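PDB 5UUS: possible sortase-like protein from Corynebacterium diphtheriae, which is probably a class E sortase, a cysteine transpeptidase expected to join proteins to the bacterial cell surface. Local coordinates for residues W118-V123 and M210-F215. Numbering follows the deposited sequence.
Sequences WSVYRV and MLTEHF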
# COMPACT_ATOMS: atom_id res chain seq x y z
N TRP A 118 -9.61 -7.71 4.98
CA TRP A 118 -8.35 -7.28 5.58
C TRP A 118 -7.24 -7.67 4.60
O TRP A 118 -7.28 -8.78 4.06
CB TRP A 118 -8.10 -7.95 6.95
CG TRP A 118 -8.96 -7.45 8.06
CD1 TRP A 118 -10.12 -8.03 8.55
CD2 TRP A 118 -8.73 -6.27 8.86
NE1 TRP A 118 -10.62 -7.28 9.58
CE2 TRP A 118 -9.79 -6.19 9.79
CE3 TRP A 118 -7.74 -5.28 8.87
CZ2 TRP A 118 -9.89 -5.16 10.74
CZ3 TRP A 118 -7.82 -4.26 9.81
CH2 TRP A 118 -8.89 -4.21 10.74
N SER A 119 -6.28 -6.76 4.37
CA SER A 119 -5.10 -7.03 3.56
C SER A 119 -3.86 -6.69 4.39
O SER A 119 -3.87 -5.71 5.15
CB SER A 119 -5.09 -6.20 2.27
OG SER A 119 -6.26 -6.40 1.52
N VAL A 120 -2.82 -7.49 4.26
CA VAL A 120 -1.54 -7.15 4.86
C VAL A 120 -0.54 -7.04 3.74
O VAL A 120 -0.35 -8.00 2.99
CB VAL A 120 -1.06 -8.21 5.86
CG1 VAL A 120 0.34 -7.87 6.38
CG2 VAL A 120 -2.08 -8.34 7.00
N TYR A 121 0.07 -5.87 3.63
CA TYR A 121 1.22 -5.66 2.76
C TYR A 121 2.50 -5.53 3.58
O TYR A 121 2.46 -5.09 4.73
CB TYR A 121 1.04 -4.41 1.91
CG TYR A 121 -0.11 -4.43 0.94
CD1 TYR A 121 -1.39 -4.05 1.34
CD2 TYR A 121 0.09 -4.80 -0.39
CE1 TYR A 121 -2.46 -4.05 0.43
CE2 TYR A 121 -0.97 -4.79 -1.31
CZ TYR A 121 -2.24 -4.42 -0.88
OH TYR A 121 -3.29 -4.39 -1.77
N ARG A 122 3.63 -5.90 3.00
CA ARG A 122 4.89 -5.77 3.70
C ARG A 122 5.91 -5.03 2.84
O ARG A 122 6.05 -5.31 1.65
CB ARG A 122 5.38 -7.14 4.14
CG ARG A 122 4.43 -7.74 5.16
CD ARG A 122 5.13 -8.61 6.15
NE ARG A 122 4.21 -9.13 7.16
CZ ARG A 122 4.25 -8.80 8.44
NH1 ARG A 122 5.18 -7.97 8.91
NH2 ARG A 122 3.37 -9.33 9.27
N VAL A 123 6.57 -4.05 3.45
CA VAL A 123 7.53 -3.22 2.74
C VAL A 123 8.60 -4.10 2.07
O VAL A 123 9.18 -5.01 2.70
CB VAL A 123 8.18 -2.19 3.69
CG1 VAL A 123 9.27 -1.41 2.98
CG2 VAL A 123 7.10 -1.24 4.25
N MET A 210 4.52 -5.39 -0.74
CA MET A 210 3.94 -6.50 -1.46
C MET A 210 2.95 -7.26 -0.57
O MET A 210 3.20 -7.48 0.63
CB MET A 210 5.04 -7.44 -1.98
CG MET A 210 4.50 -8.69 -2.69
SD MET A 210 5.77 -9.69 -3.49
CE MET A 210 6.30 -8.56 -4.80
N LEU A 211 1.85 -7.69 -1.19
CA LEU A 211 0.72 -8.34 -0.50
C LEU A 211 1.06 -9.75 -0.05
O LEU A 211 1.51 -10.58 -0.86
CB LEU A 211 -0.50 -8.37 -1.42
CG LEU A 211 -1.81 -8.99 -0.91
CD1 LEU A 211 -2.47 -8.06 0.10
CD2 LEU A 211 -2.75 -9.19 -2.10
N THR A 212 0.83 -10.03 1.24
CA THR A 212 1.15 -11.33 1.83
C THR A 212 -0.09 -12.00 2.44
O THR A 212 -0.12 -13.21 2.61
CB THR A 212 2.24 -11.22 2.94
OG1 THR A 212 1.75 -10.40 4.01
CG2 THR A 212 3.54 -10.59 2.39
N GLU A 213 -1.08 -11.19 2.80
CA GLU A 213 -2.38 -11.71 3.28
C GLU A 213 -3.54 -10.93 2.70
O GLU A 213 -3.47 -9.71 2.57
CB GLU A 213 -2.49 -11.63 4.79
CG GLU A 213 -1.59 -12.49 5.61
CD GLU A 213 -1.86 -12.27 7.10
OE1 GLU A 213 -2.95 -12.67 7.59
OE2 GLU A 213 -0.99 -11.68 7.78
N HIS A 214 -4.64 -11.63 2.38
CA HIS A 214 -5.88 -10.97 1.96
C HIS A 214 -7.07 -11.90 2.21
O HIS A 214 -7.11 -12.99 1.67
CB HIS A 214 -5.86 -10.55 0.48
CG HIS A 214 -7.13 -9.88 0.02
ND1 HIS A 214 -7.53 -8.64 0.48
CD2 HIS A 214 -8.10 -10.29 -0.83
CE1 HIS A 214 -8.68 -8.31 -0.08
NE2 HIS A 214 -9.05 -9.29 -0.88
N PHE A 215 -8.00 -11.49 3.07
CA PHE A 215 -9.12 -12.38 3.44
C PHE A 215 -10.35 -11.55 3.82
O PHE A 215 -10.23 -10.36 4.16
CB PHE A 215 -8.70 -13.33 4.58
CG PHE A 215 -8.23 -12.64 5.82
CD1 PHE A 215 -9.12 -12.26 6.80
CD2 PHE A 215 -6.87 -12.38 6.00
CE1 PHE A 215 -8.68 -11.61 7.95
CE2 PHE A 215 -6.42 -11.73 7.14
CZ PHE A 215 -7.32 -11.35 8.12
O HOH W 1 2.02 -11.18 6.75
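Leu211 CD1 lies over one face of the Tyr121 ring, 3.9 Å from its centroid and 14° off the ring normal, a CH-pi contact suited to a branched aliphatic side chain; Leu211 CB packs against Tyr121 CE2 at 3.6 Å. The Tyr121 hydroxyl reaches on to the backbone N of Gly80. Trp118 CB sits over a face of the Phe215 ring, 4.1 Å from the centroid, while the indole also packs on Pro223. Phe215 holds CG between its own backbone N and carbonyl carbon (chi1 57°), which turns the ring back so that its face meets Trp118 CB. At the edge of the His214 ring, ND1 shares a 2.8 Å hydrogen bond with Ser119 OG; both side chains of this closely spaced pair project from the same face, so a short hydroxyl suffices. These pairs join antiparallel strands 117-123 and 204-216 of the sortase beta-barrel. A classic beta bulge interrupts their register: Thr212 and Glu213 both face Val120, whose O accepts from Thr212 N at 2.9 Å, nearly straight (178°), and from Glu213 N at 3.3 Å on a lone pair. On the face bearing Val120 and Arg122, one water lies in the guanidinium plane, accepts from Arg122 NE at 3.0 Å, donates to Glu213 OE2 and also bonds Thr212 OG1. It thus links groups of opposite charge that do not touch directly, while Arg122 NH2 forms a salt bridge with Glu228.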